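Local coordinates for glycosyl transferases group 1 family protein (Francisella tularensis subsp. tularensis, PDB 5I45) that probably transfers sugar residues as a GT-B-type glycosyltransferase, and is represented here by its C-terminal domain, at residues G36-T41 with D75-L80; I66-P71 with I96-D101; Y30-F35 with I114-S119; A50-L55 with A87-Q92; W61-I66 with K91-I96. One frame throughout, in Å; residues are numbered along the deposited sequence.

Interaction 1: residues G36-T41 with D75-L80; sequences GRIRKT and DFKKEL
Lys40 N lies over one face of the Phe76 ring, 3.4 Å from CE2, where the loop after strand 30-35 passes helix 74-86 of the Rossmann-like C-terminal half of a GT-B enzyme. The ring also sits close to the preceding peptide, with Arg39 C 3.3 Å from Phe76 CE2. An aromatic residue suits this place because its flat side can lie against bare backbone. On the opposite face Leu80 CD1 stands 3.8 Å above the ring plane. With chi1 at 173°, CG turned away from the backbone N, the ring is carried out to the loop. In the conformer described, the Lys40 side chain, bent at chi2, chi3 and chi4, runs at about a right angle to that of Phe76 and brings CE to CE1. Arg39 reaches instead to Asp73, and Lys77 NZ to Glu81. Lys77 still contributes its aliphatic stem to buried Ile38: CD lies 3.8 Å from Ile38 CD1, while Ile38 CG2 is 3.9 Å from Phe76 CD2.

Interaction 2: residues I66-P71 with I96-D101; sequences IGEATP and IGFIAD
Glu68 and Phe98 make the direct polar link between two loops that leave the C-terminal ends of neighbouring parallel strands, 61-66 and 93-96, in this Rossmann-like domain. In the conformer of Glu68 described, Phe98 N donates to Glu68 OE2 over 3.1 Å, but the bond is bent (143° at the hydrogen) and meets the oxygen from above the carboxylate plane, 47° out of it. An extended chain beyond CG carries the carboxylate across to the other loop, and OE2 also comes within 3.2 Å of Phe98 CB. The two side chains cross at about a right angle, their carboxylate and ring planes 59° apart, and the ring itself leads away from the contact.

Water carries the rest of the polar traffic. Water 1 lies 2.7 Å from Gly67 O and also bonds to Ile96 O; it cannot serve all the acceptors around it at once, and its share in each bond is uncertain. Water 2 donates to Ile96 O over 3.0 Å and accepts a weak bond from Gly67 N. Glycine fits position 67 because, at these backbone angles, a side chain would strike the carbonyl oxygen of Ile66.

The apolar part lies at the strand ends. Ile66 and Ile96 run side by side, pointing the same way, and Trp108 of helix 104-111 touches both. In the conformer of Ile66 described, their closest approach joins Ile66 CD1 to Ile96 CG1 at 3.5 Å.

Interaction 3: residues Y30-F35 with I114-S119; sequences YGIGIF and IVVCAS
Ile32 and Ile114 adopt nearly the same first torsion, chi1 -56° and -58°, with CG1 anti to the carbonyl carbon in both, and consequently lie side by side on one face of the sheet, Ile32 CG1 4.2 Å from Ile114 CB. Ile32 CG2 also lies next to Val116 CG2, and Phe47 of helix 44-57 and Leu171 of helix 164-176 close over this apolar surface. Branched aliphatic residues suit buried strands that helices cover. Ile34 points CG1 along the neighbouring strand, 3.4 Å from Val116 O, and its CD1 goes on to Ala118 CB.

The strands 30-35 and 114-117 are adjacent and parallel at the middle of the sheet of the C-terminal Rossmann-like domain of a GT-B enzyme, where the order 3-2-1-4-5-6 changes direction, the chain returning from the edge strand 93-96 to the other side of the first strand. Their ladder begins with a weak bond from Ile114 N to Gly31 O. Gly33 then uses both its polar atoms: its N donates to Ile114 O over 3.0 Å, and its O receives Val116 N over 2.8 Å in a nearly straight bond, 169° at the hydrogen.

On the other face Gly33 brings no side chain, and the Phe35 ring turns an edge to Val115, with CE1 4.1 Å from CG2. At the C-terminal end the strands part. Water 3 enters there, accepting from Phe35 N at 2.9 Å and donating to Val116 O at 2.8 Å.

Interaction 4: residues A50-L55 with A87-Q92; sequences AAIVTL and AGLDKQ
Ile52 packs on Ala87 and Leu89 where helix 44-57 meets the loop joining helix 74-86 to strand 93-96, the helix-to-strand connection of the beta-alpha-beta unit 61-66, 74-86, 93-96 in this Rossmann-like domain. This is the tight part of the contact. Ile52 CG2 rests 3.7 Å from Ala87 CB, and alanine's short side chain lets the two backbones come together here. Leu89 crosses Ile52 at a slant and presses CD1 to within 3.5 Å of Ile52 O, a carbonyl oxygen that is buried here without a polar partner in the model. Ile93, on the strand that follows, touches the same helix through Ala51, Ile52 and Leu55, so the apolar layer continues inward.

Elsewhere the loop faces solvent: Gly88, Asp90 and Lys91 are exposed. Gly88 ends helix 74-86 in a Schellman motif, whose positive phi is easy for a residue without a side chain. Gln92 lies between the two regimes. Its extended chain and that of Leu55 slide past each other in opposite directions, bringing the glutamine's amide group near the Leu55 carbonyl. On the inner side Leu55 CD1 lies 3.4 Å from Gln92 O, the carbonyl that accepts from Ala63 N.

Interaction 5: residues W61-I66 with K91-I96; sequences WTAVVI and KQIIFI
Val65 and Phe95 lie side by side, pointing the same way from adjacent parallel strands that helix 74-86 links into a beta-alpha-beta unit. With chi1 at 177°, Val65 has CG2 anti to the carbonyl carbon, which holds that methyl over one face of the Phe95 ring, 4.2 Å from its centroid and 25° off the normal, a CH-pi contact; its CB is 3.7 Å from Phe95 CD2. Ala63 and Ile93 lie on the same face of the sheet as Val65 and Phe95, toward helices 44-57 and 74-86; Leu80 and Lys77 of the latter reach the Phe95 ring. On the other face Val64 and Ile94 meet at a slant, Val64 CG1 4.2 Å from Ile94 CB, with Ile96 CG1 beside Val64 CB; here Trp108 of helix 104-111 touches Val64 and Ile96. Beta-branched residues suit such extended, buried backbone. Thr62 gives its hydroxyl to the Pro27 carbonyl. The alternation rests on a ladder of four backbone bonds, the first from Ala63 N to Gln92 O at 2.8 Å.

Overall arrangement
Interactions 3 and 5, with centres about 10 Å apart, belong to one parallel sheet: strands 30-35 and 61-66 are neighbours, probably hydrogen-bonded from Val64 N to Ile32 O at 2.8 Å. Interaction 5 adds the edge strand 93-96, and interaction 4, about 9 Å away between centres, sets helix 44-57 against the loop that leads into that strand. Interactions 1 and 2 gather at the C-terminal strand ends, probably hydrogen-bonded through Gly36 N and Ile66 O at 2.9 Å; interactions 2 and 4 lie about 21 Å apart between centres, at opposite ends of strand 93-96. In GT-B relatives the donor sugar nucleotide binds beside these C-terminal ends, so the loop of interaction 1 probably lies near the donor site, though no ligand is bound here.

Interaction 1: residues G36-T41 with D75-L80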
# COMPACT_ATOMS: atom_id res chain seq x y z
N GLY A 36 -0.36 -6.98 -5.24
CA GLY A 36 -0.92 -8.29 -5.46
C GLY A 36 -2.02 -8.31 -6.47
O GLY A 36 -2.32 -7.33 -7.14
N ARG A 37 -2.62 -9.48 -6.59
CA ARG A 37 -3.64 -9.69 -7.57
C ARG A 37 -4.82 -8.73 -7.39
O ARG A 37 -5.20 -8.39 -6.27
CB ARG A 37 -4.07 -11.15 -7.44
CG ARG A 37 -5.11 -11.60 -8.39
CD ARG A 37 -5.32 -13.09 -8.22
NE ARG A 37 -6.54 -13.49 -8.91
CZ ARG A 37 -6.93 -14.74 -9.15
NH1 ARG A 37 -6.19 -15.78 -8.82
NH2 ARG A 37 -8.08 -14.93 -9.78
N ILE A 38 -5.37 -8.28 -8.51
CA ILE A 38 -6.53 -7.40 -8.51
C ILE A 38 -7.76 -8.30 -8.54
O ILE A 38 -8.06 -8.95 -9.56
CB ILE A 38 -6.54 -6.47 -9.74
CG1 ILE A 38 -5.33 -5.54 -9.68
CG2 ILE A 38 -7.84 -5.69 -9.84
CD1 ILE A 38 -5.09 -4.76 -10.95
N ARG A 39 -8.47 -8.34 -7.42
CA ARG A 39 -9.60 -9.25 -7.24
C ARG A 39 -10.40 -8.74 -6.07
O ARG A 39 -9.83 -8.22 -5.12
CB ARG A 39 -9.09 -10.68 -6.98
CG ARG A 39 -10.14 -11.74 -6.79
CD ARG A 39 -9.58 -13.16 -6.92
NE ARG A 39 -10.58 -14.17 -6.59
CZ ARG A 39 -11.58 -14.54 -7.39
NH1 ARG A 39 -11.71 -14.03 -8.63
NH2 ARG A 39 -12.46 -15.45 -6.98
N LYS A 40 -11.72 -8.89 -6.10
CA LYS A 40 -12.52 -8.31 -5.02
C LYS A 40 -12.15 -8.85 -3.64
O LYS A 40 -12.09 -8.08 -2.68
CB LYS A 40 -14.01 -8.49 -5.23
CG LYS A 40 -14.80 -7.70 -4.20
CD LYS A 40 -15.01 -6.29 -4.68
CE LYS A 40 -16.06 -6.31 -5.76
NZ LYS A 40 -17.33 -6.78 -5.16
N THR A 41 -11.88 -10.14 -3.53
CA THR A 41 -11.49 -10.71 -2.23
C THR A 41 -10.18 -10.18 -1.68
O THR A 41 -9.88 -10.36 -0.49
CB THR A 41 -11.43 -12.23 -2.32
OG1 THR A 41 -10.51 -12.58 -3.36
CG2 THR A 41 -12.78 -12.79 -2.64
N ASP A 75 -13.01 -7.82 -15.87
CA ASP A 75 -14.19 -6.97 -15.77
C ASP A 75 -14.14 -6.10 -14.51
O ASP A 75 -14.49 -4.93 -14.54
CB ASP A 75 -15.48 -7.80 -15.79
CG ASP A 75 -15.73 -8.54 -14.49
OD1 ASP A 75 -14.84 -9.34 -14.03
OD2 ASP A 75 -16.82 -8.31 -13.92
N PHE A 76 -13.68 -6.71 -13.42
CA PHE A 76 -13.54 -6.01 -12.13
C PHE A 76 -12.54 -4.88 -12.22
O PHE A 76 -12.78 -3.76 -11.79
CB PHE A 76 -13.19 -7.05 -11.07
CG PHE A 76 -12.85 -6.48 -9.72
CD1 PHE A 76 -13.82 -5.84 -8.97
CD2 PHE A 76 -11.58 -6.61 -9.19
CE1 PHE A 76 -13.50 -5.32 -7.72
CE2 PHE A 76 -11.27 -6.11 -7.95
CZ PHE A 76 -12.22 -5.47 -7.22
N LYS A 77 -11.40 -5.15 -12.85
CA LYS A 77 -10.40 -4.11 -13.04
C LYS A 77 -10.96 -2.96 -13.90
O LYS A 77 -10.78 -1.79 -13.56
CB LYS A 77 -9.14 -4.70 -13.65
CG LYS A 77 -8.06 -3.68 -13.90
CD LYS A 77 -6.78 -4.35 -14.37
CE LYS A 77 -5.74 -3.33 -14.78
NZ LYS A 77 -5.91 -2.93 -16.19
N LYS A 78 -11.70 -3.29 -14.96
CA LYS A 78 -12.32 -2.25 -15.79
C LYS A 78 -13.29 -1.36 -14.99
O LYS A 78 -13.32 -0.12 -15.17
CB LYS A 78 -13.06 -2.87 -16.96
CG LYS A 78 -12.19 -3.19 -18.16
CD LYS A 78 -12.97 -3.82 -19.32
CE LYS A 78 -14.33 -3.18 -19.61
NZ LYS A 78 -15.48 -3.65 -18.74
N GLU A 79 -14.06 -1.99 -14.10
CA GLU A 79 -15.00 -1.22 -13.27
C GLU A 79 -14.22 -0.30 -12.34
O GLU A 79 -14.62 0.83 -12.13
CB GLU A 79 -15.94 -2.14 -12.47
CG GLU A 79 -16.74 -1.52 -11.33
CD GLU A 79 -17.91 -0.62 -11.72
OE1 GLU A 79 -18.11 -0.38 -12.94
OE2 GLU A 79 -18.67 -0.12 -10.80
N LEU A 80 -13.12 -0.78 -11.76
CA LEU A 80 -12.31 0.10 -10.92
C LEU A 80 -11.74 1.29 -11.71
O LEU A 80 -11.77 2.43 -11.23
CB LEU A 80 -11.19 -0.69 -10.27
CG LEU A 80 -11.64 -1.80 -9.33
CD1 LEU A 80 -10.38 -2.46 -8.78
CD2 LEU A 80 -12.56 -1.32 -8.24

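Interaction 2: residues I66-P71 with I96-D101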
# COMPACT_ATOMS: atom_id res chain seq x y z
N ILE A 66 -0.27 -2.18 -7.74
CA ILE A 66 0.86 -2.98 -8.22
C ILE A 66 0.40 -4.43 -8.29
O ILE A 66 0.36 -5.11 -7.27
CB ILE A 66 2.08 -2.87 -7.27
CG1 ILE A 66 2.41 -1.40 -6.94
CG2 ILE A 66 3.29 -3.60 -7.85
CD1 ILE A 66 2.78 -0.59 -8.16
N GLY A 67 0.01 -4.88 -9.48
CA GLY A 67 -0.44 -6.27 -9.68
C GLY A 67 -1.35 -6.31 -10.89
O GLY A 67 -1.59 -5.28 -11.54
N GLU A 68 -1.86 -7.49 -11.20
CA GLU A 68 -2.76 -7.58 -12.33
C GLU A 68 -3.96 -8.43 -12.02
O GLU A 68 -4.00 -9.16 -11.03
CB GLU A 68 -2.06 -8.08 -13.59
CG GLU A 68 -1.11 -7.04 -14.16
CD GLU A 68 -0.76 -7.26 -15.61
OE1 GLU A 68 -0.97 -8.38 -16.12
OE2 GLU A 68 -0.27 -6.31 -16.25
N ALA A 69 -4.95 -8.28 -12.88
CA ALA A 69 -6.15 -9.05 -12.81
C ALA A 69 -5.97 -10.26 -13.72
O ALA A 69 -5.53 -10.11 -14.87
CB ALA A 69 -7.32 -8.23 -13.30
N THR A 70 -6.33 -11.44 -13.24
CA THR A 70 -6.36 -12.62 -14.09
C THR A 70 -7.60 -12.49 -14.99
O THR A 70 -8.46 -11.63 -14.77
CB THR A 70 -6.46 -13.90 -13.27
OG1 THR A 70 -7.69 -13.89 -12.56
CG2 THR A 70 -5.29 -14.03 -12.30
N PRO A 71 -7.69 -13.34 -16.03
CA PRO A 71 -8.84 -13.21 -16.95
C PRO A 71 -10.22 -13.14 -16.31
O PRO A 71 -11.04 -12.33 -16.71
CB PRO A 71 -8.70 -14.47 -17.79
CG PRO A 71 -7.23 -14.59 -17.95
CD PRO A 71 -6.72 -14.30 -16.56
N ILE A 96 -0.46 0.02 -12.36
CA ILE A 96 0.87 -0.22 -12.94
C ILE A 96 0.89 -1.50 -13.75
O ILE A 96 0.23 -2.47 -13.42
CB ILE A 96 1.92 -0.22 -11.80
CG1 ILE A 96 1.93 1.15 -11.11
CG2 ILE A 96 3.31 -0.61 -12.31
CD1 ILE A 96 2.31 2.32 -11.98
N GLY A 97 1.61 -1.48 -14.86
CA GLY A 97 1.73 -2.65 -15.73
C GLY A 97 2.65 -3.71 -15.16
O GLY A 97 3.58 -3.39 -14.41
N PHE A 98 2.39 -4.97 -15.50
CA PHE A 98 3.22 -6.10 -15.04
C PHE A 98 4.63 -6.05 -15.60
O PHE A 98 4.84 -5.68 -16.75
CB PHE A 98 2.56 -7.45 -15.41
CG PHE A 98 3.52 -8.61 -15.53
CD1 PHE A 98 4.04 -9.23 -14.40
CD2 PHE A 98 3.89 -9.10 -16.79
CE1 PHE A 98 4.93 -10.30 -14.52
CE2 PHE A 98 4.77 -10.16 -16.91
CZ PHE A 98 5.29 -10.77 -15.78
N ILE A 99 5.61 -6.38 -14.76
CA ILE A 99 7.00 -6.53 -15.19
C ILE A 99 7.51 -7.81 -14.52
O ILE A 99 7.14 -8.10 -13.37
CB ILE A 99 7.90 -5.30 -14.87
CG1 ILE A 99 7.44 -4.09 -15.69
CG2 ILE A 99 9.36 -5.62 -15.18
CD1 ILE A 99 8.22 -2.81 -15.47
N ALA A 100 8.32 -8.58 -15.24
CA ALA A 100 8.85 -9.84 -14.72
C ALA A 100 10.00 -9.63 -13.73
O ALA A 100 10.15 -10.39 -12.77
CB ALA A 100 9.29 -10.74 -15.86
N ASP A 101 10.81 -8.60 -13.99
CA ASP A 101 12.01 -8.32 -13.19
C ASP A 101 11.85 -8.50 -11.67
O ASP A 101 10.89 -8.02 -11.06
CB ASP A 101 12.57 -6.94 -13.52
CG ASP A 101 13.89 -6.66 -12.84
OD1 ASP A 101 14.92 -7.18 -13.32
OD2 ASP A 101 13.90 -5.90 -11.84
O HOH W 1 -2.31 -2.77 -12.03
O HOH W 2 1.85 -4.07 -11.53

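Interaction 3: residues Y30-F35 with I114-S119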
# COMPACT_ATOMS: atom_id res chain seq x y z
N TYR A 30 4.16 11.92 -3.58
CA TYR A 30 4.13 10.89 -2.51
C TYR A 30 3.17 9.82 -2.94
O TYR A 30 2.12 10.11 -3.53
CB TYR A 30 3.62 11.50 -1.19
CG TYR A 30 4.39 12.69 -0.74
CD1 TYR A 30 5.58 12.55 -0.03
CD2 TYR A 30 3.96 13.97 -1.05
CE1 TYR A 30 6.31 13.67 0.37
CE2 TYR A 30 4.69 15.10 -0.67
CZ TYR A 30 5.86 14.93 0.03
OH TYR A 30 6.55 16.07 0.42
N GLY A 31 3.52 8.57 -2.64
CA GLY A 31 2.73 7.44 -3.05
C GLY A 31 2.16 6.54 -1.99
O GLY A 31 2.75 6.33 -0.92
N ILE A 32 1.04 5.96 -2.34
CA ILE A 32 0.32 4.94 -1.58
C ILE A 32 0.17 3.74 -2.48
O ILE A 32 -0.25 3.93 -3.63
CB ILE A 32 -1.09 5.41 -1.18
CG1 ILE A 32 -1.06 6.71 -0.40
CG2 ILE A 32 -1.85 4.32 -0.45
CD1 ILE A 32 -2.32 7.52 -0.65
N GLY A 33 0.44 2.53 -2.03
CA GLY A 33 0.32 1.37 -2.88
C GLY A 33 -0.44 0.22 -2.27
O GLY A 33 -0.55 0.07 -1.04
N ILE A 34 -0.95 -0.63 -3.17
CA ILE A 34 -1.53 -1.91 -2.84
C ILE A 34 -0.91 -2.94 -3.79
O ILE A 34 -0.84 -2.72 -5.00
CB ILE A 34 -3.08 -1.93 -2.87
CG1 ILE A 34 -3.59 -3.29 -2.36
CG2 ILE A 34 -3.64 -1.61 -4.24
CD1 ILE A 34 -5.05 -3.30 -2.00
N PHE A 35 -0.45 -4.04 -3.23
CA PHE A 35 0.28 -5.07 -3.96
C PHE A 35 -0.52 -6.33 -4.12
O PHE A 35 -1.20 -6.75 -3.18
CB PHE A 35 1.58 -5.40 -3.20
CG PHE A 35 2.59 -4.33 -3.26
CD1 PHE A 35 2.49 -3.21 -2.46
CD2 PHE A 35 3.68 -4.42 -4.15
CE1 PHE A 35 3.46 -2.22 -2.51
CE2 PHE A 35 4.63 -3.42 -4.21
CZ PHE A 35 4.51 -2.32 -3.40
N ILE A 114 3.08 4.89 2.05
CA ILE A 114 2.02 4.11 2.73
C ILE A 114 1.71 2.91 1.89
O ILE A 114 1.63 3.04 0.66
CB ILE A 114 0.75 4.97 2.91
CG1 ILE A 114 1.05 6.25 3.71
CG2 ILE A 114 -0.38 4.15 3.51
CD1 ILE A 114 -0.08 7.27 3.74
N VAL A 115 1.48 1.78 2.52
CA VAL A 115 1.03 0.56 1.85
C VAL A 115 -0.24 0.09 2.53
O VAL A 115 -0.33 0.08 3.76
CB VAL A 115 2.10 -0.55 1.84
CG1 VAL A 115 1.53 -1.86 1.29
CG2 VAL A 115 3.26 -0.11 0.98
N VAL A 116 -1.24 -0.27 1.70
CA VAL A 116 -2.48 -0.83 2.20
C VAL A 116 -2.56 -2.30 1.88
O VAL A 116 -2.32 -2.69 0.76
CB VAL A 116 -3.71 -0.10 1.62
CG1 VAL A 116 -4.99 -0.68 2.15
CG2 VAL A 116 -3.64 1.39 1.96
N CYS A 117 -2.89 -3.11 2.89
CA CYS A 117 -3.06 -4.56 2.73
C CYS A 117 -4.52 -4.80 3.10
O CYS A 117 -4.84 -4.91 4.26
CB CYS A 117 -2.04 -5.29 3.66
SG CYS A 117 -0.29 -4.77 3.44
N ALA A 118 -5.39 -4.85 2.09
CA ALA A 118 -6.84 -4.81 2.27
C ALA A 118 -7.54 -6.16 2.12
O ALA A 118 -8.77 -6.22 2.04
CB ALA A 118 -7.42 -3.83 1.26
N SER A 119 -6.79 -7.25 2.11
CA SER A 119 -7.38 -8.55 1.83
C SER A 119 -8.48 -8.92 2.81
O SER A 119 -8.37 -8.68 4.00
CB SER A 119 -6.33 -9.61 1.87
OG SER A 119 -6.87 -10.87 1.53
O HOH W 3 -0.51 -4.46 -0.35

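Interaction 4: residues A50-L55 with A87-Q92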
# COMPACT_ATOMS: atom_id res chain seq x y z
N ALA A 50 -11.39 4.08 -1.20
CA ALA A 50 -10.71 4.91 -0.19
C ALA A 50 -9.84 5.98 -0.85
O ALA A 50 -9.78 7.12 -0.38
CB ALA A 50 -9.87 4.05 0.74
N ALA A 51 -9.14 5.59 -1.91
CA ALA A 51 -8.27 6.51 -2.62
C ALA A 51 -9.07 7.62 -3.26
O ALA A 51 -8.64 8.76 -3.29
CB ALA A 51 -7.42 5.78 -3.66
N ILE A 52 -10.25 7.30 -3.78
CA ILE A 52 -11.10 8.30 -4.42
C ILE A 52 -11.55 9.36 -3.39
O ILE A 52 -11.52 10.55 -3.69
CB ILE A 52 -12.29 7.64 -5.13
CG1 ILE A 52 -11.79 6.95 -6.40
CG2 ILE A 52 -13.39 8.64 -5.45
CD1 ILE A 52 -12.83 6.08 -7.05
N VAL A 53 -11.93 8.93 -2.20
CA VAL A 53 -12.30 9.85 -1.13
C VAL A 53 -11.08 10.67 -0.70
O VAL A 53 -11.12 11.89 -0.58
CB VAL A 53 -12.84 9.03 0.08
CG1 VAL A 53 -12.91 9.84 1.36
CG2 VAL A 53 -14.20 8.42 -0.27
N THR A 54 -9.96 10.00 -0.48
CA THR A 54 -8.80 10.64 0.12
C THR A 54 -8.09 11.61 -0.82
O THR A 54 -7.69 12.71 -0.42
CB THR A 54 -7.81 9.56 0.59
OG1 THR A 54 -8.47 8.69 1.52
CG2 THR A 54 -6.61 10.16 1.24
N LEU A 55 -7.88 11.18 -2.03
CA LEU A 55 -7.01 11.92 -2.92
C LEU A 55 -7.63 13.17 -3.49
O LEU A 55 -6.90 14.03 -3.99
CB LEU A 55 -6.43 11.02 -3.99
CG LEU A 55 -5.58 9.90 -3.40
CD1 LEU A 55 -5.06 9.02 -4.51
CD2 LEU A 55 -4.43 10.43 -2.55
N ALA A 87 -14.65 9.77 -11.19
CA ALA A 87 -14.32 10.67 -10.08
C ALA A 87 -13.35 11.79 -10.49
O ALA A 87 -13.02 12.65 -9.68
CB ALA A 87 -13.69 9.87 -8.94
N GLY A 88 -12.85 11.75 -11.73
CA GLY A 88 -11.89 12.75 -12.21
C GLY A 88 -10.51 12.59 -11.59
O GLY A 88 -9.76 13.57 -11.50
N LEU A 89 -10.15 11.36 -11.21
CA LEU A 89 -8.88 11.10 -10.52
C LEU A 89 -7.87 10.25 -11.27
O LEU A 89 -6.96 9.67 -10.65
CB LEU A 89 -9.19 10.48 -9.14
CG LEU A 89 -9.77 11.48 -8.14
CD1 LEU A 89 -10.13 10.77 -6.86
CD2 LEU A 89 -8.79 12.62 -7.88
N ASP A 90 -7.95 10.19 -12.60
CA ASP A 90 -7.00 9.35 -13.34
C ASP A 90 -5.55 9.86 -13.33
O ASP A 90 -4.66 9.15 -13.74
CB ASP A 90 -7.50 9.08 -14.77
CG ASP A 90 -7.72 10.33 -15.54
OD1 ASP A 90 -7.49 11.43 -15.00
OD2 ASP A 90 -8.11 10.21 -16.72
N LYS A 91 -5.33 11.08 -12.84
CA LYS A 91 -3.96 11.56 -12.58
C LYS A 91 -3.42 11.22 -11.22
O LYS A 91 -2.26 11.53 -10.92
CB LYS A 91 -3.88 13.06 -12.75
CG LYS A 91 -4.14 13.48 -14.19
CD LYS A 91 -3.81 14.92 -14.45
CE LYS A 91 -4.74 15.84 -13.70
NZ LYS A 91 -6.17 15.62 -14.03
N GLN A 92 -4.24 10.62 -10.37
CA GLN A 92 -3.83 10.30 -9.01
C GLN A 92 -4.03 8.85 -8.62
O GLN A 92 -3.62 8.48 -7.54
CB GLN A 92 -4.57 11.20 -8.01
CG GLN A 92 -4.10 12.64 -8.00
CD GLN A 92 -4.81 13.45 -6.93
OE1 GLN A 92 -4.44 13.41 -5.73
NE2 GLN A 92 -5.84 14.14 -7.32

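Interaction 5: residues W61-I66 with K91-I96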
# COMPACT_ATOMS: atom_id res chain seq x y z
N TRP A 61 -0.57 13.58 -3.62
CA TRP A 61 -0.53 12.16 -3.34
C TRP A 61 -1.12 11.36 -4.47
O TRP A 61 -2.10 11.79 -5.12
CB TRP A 61 -1.22 11.85 -2.00
CG TRP A 61 -0.35 12.27 -0.82
CD1 TRP A 61 -0.07 13.55 -0.42
CD2 TRP A 61 0.42 11.41 0.03
NE1 TRP A 61 0.81 13.54 0.63
CE2 TRP A 61 1.09 12.23 0.95
CE3 TRP A 61 0.58 10.01 0.11
CZ2 TRP A 61 1.93 11.69 1.93
CZ3 TRP A 61 1.41 9.50 1.09
CH2 TRP A 61 2.08 10.34 1.98
N THR A 62 -0.56 10.19 -4.69
CA THR A 62 -0.97 9.29 -5.77
C THR A 62 -1.06 7.88 -5.24
O THR A 62 -0.24 7.48 -4.45
CB THR A 62 0.07 9.38 -6.90
OG1 THR A 62 0.00 10.69 -7.43
CG2 THR A 62 -0.16 8.34 -8.00
N ALA A 63 -2.07 7.14 -5.66
CA ALA A 63 -2.23 5.75 -5.32
C ALA A 63 -1.86 4.90 -6.51
O ALA A 63 -2.28 5.22 -7.63
CB ALA A 63 -3.68 5.47 -4.91
N VAL A 64 -1.16 3.80 -6.27
CA VAL A 64 -0.76 2.86 -7.31
C VAL A 64 -1.22 1.46 -6.95
O VAL A 64 -1.13 1.02 -5.80
CB VAL A 64 0.76 2.87 -7.63
CG1 VAL A 64 1.16 4.17 -8.28
CG2 VAL A 64 1.61 2.63 -6.41
N VAL A 65 -1.75 0.77 -7.95
CA VAL A 65 -2.14 -0.62 -7.79
C VAL A 65 -1.05 -1.43 -8.51
O VAL A 65 -0.89 -1.30 -9.76
CB VAL A 65 -3.49 -0.88 -8.42
CG1 VAL A 65 -3.85 -2.36 -8.32
CG2 VAL A 65 -4.55 -0.01 -7.75
N ILE A 66 -0.27 -2.18 -7.74
CA ILE A 66 0.86 -2.98 -8.22
C ILE A 66 0.40 -4.43 -8.29
O ILE A 66 0.36 -5.11 -7.27
CB ILE A 66 2.08 -2.87 -7.27
CG1 ILE A 66 2.41 -1.40 -6.94
CG2 ILE A 66 3.29 -3.60 -7.85
CD1 ILE A 66 2.78 -0.59 -8.16
N LYS A 91 -5.33 11.08 -12.84
CA LYS A 91 -3.96 11.56 -12.58
C LYS A 91 -3.42 11.22 -11.22
O LYS A 91 -2.26 11.53 -10.92
CB LYS A 91 -3.88 13.06 -12.75
CG LYS A 91 -4.14 13.48 -14.19
CD LYS A 91 -3.81 14.92 -14.45
CE LYS A 91 -4.74 15.84 -13.70
NZ LYS A 91 -6.17 15.62 -14.03
N GLN A 92 -4.24 10.62 -10.37
CA GLN A 92 -3.83 10.30 -9.01
C GLN A 92 -4.03 8.85 -8.62
O GLN A 92 -3.62 8.48 -7.54
CB GLN A 92 -4.57 11.20 -8.01
CG GLN A 92 -4.10 12.64 -8.00
CD GLN A 92 -4.81 13.45 -6.93
OE1 GLN A 92 -4.44 13.41 -5.73
NE2 GLN A 92 -5.84 14.14 -7.32
N ILE A 93 -4.67 8.03 -9.45
CA ILE A 93 -4.90 6.61 -9.15
C ILE A 93 -4.52 5.86 -10.39
O ILE A 93 -5.21 5.94 -11.39
CB ILE A 93 -6.34 6.32 -8.72
CG1 ILE A 93 -6.69 7.20 -7.52
CG2 ILE A 93 -6.47 4.85 -8.34
CD1 ILE A 93 -8.15 7.17 -7.11
N ILE A 94 -3.41 5.11 -10.32
CA ILE A 94 -2.71 4.51 -11.47
C ILE A 94 -2.53 3.00 -11.32
O ILE A 94 -2.04 2.53 -10.30
CB ILE A 94 -1.26 5.11 -11.57
CG1 ILE A 94 -1.25 6.65 -11.53
CG2 ILE A 94 -0.49 4.58 -12.76
CD1 ILE A 94 -1.81 7.31 -12.75
N PHE A 95 -2.92 2.24 -12.34
CA PHE A 95 -2.74 0.79 -12.34
C PHE A 95 -1.45 0.55 -13.07
O PHE A 95 -1.33 0.86 -14.27
CB PHE A 95 -3.91 0.15 -13.08
CG PHE A 95 -5.18 0.18 -12.30
CD1 PHE A 95 -6.00 1.30 -12.31
CD2 PHE A 95 -5.56 -0.93 -11.54
CE1 PHE A 95 -7.17 1.31 -11.55
CE2 PHE A 95 -6.73 -0.91 -10.80
CZ PHE A 95 -7.51 0.21 -10.80
N ILE A 96 -0.46 0.02 -12.36
CA ILE A 96 0.87 -0.22 -12.94
C ILE A 96 0.89 -1.50 -13.75
O ILE A 96 0.23 -2.47 -13.42
CB ILE A 96 1.92 -0.22 -11.80
CG1 ILE A 96 1.93 1.15 -11.11
CG2 ILE A 96 3.31 -0.61 -12.31
CD1 ILE A 96 2.31 2.32 -11.98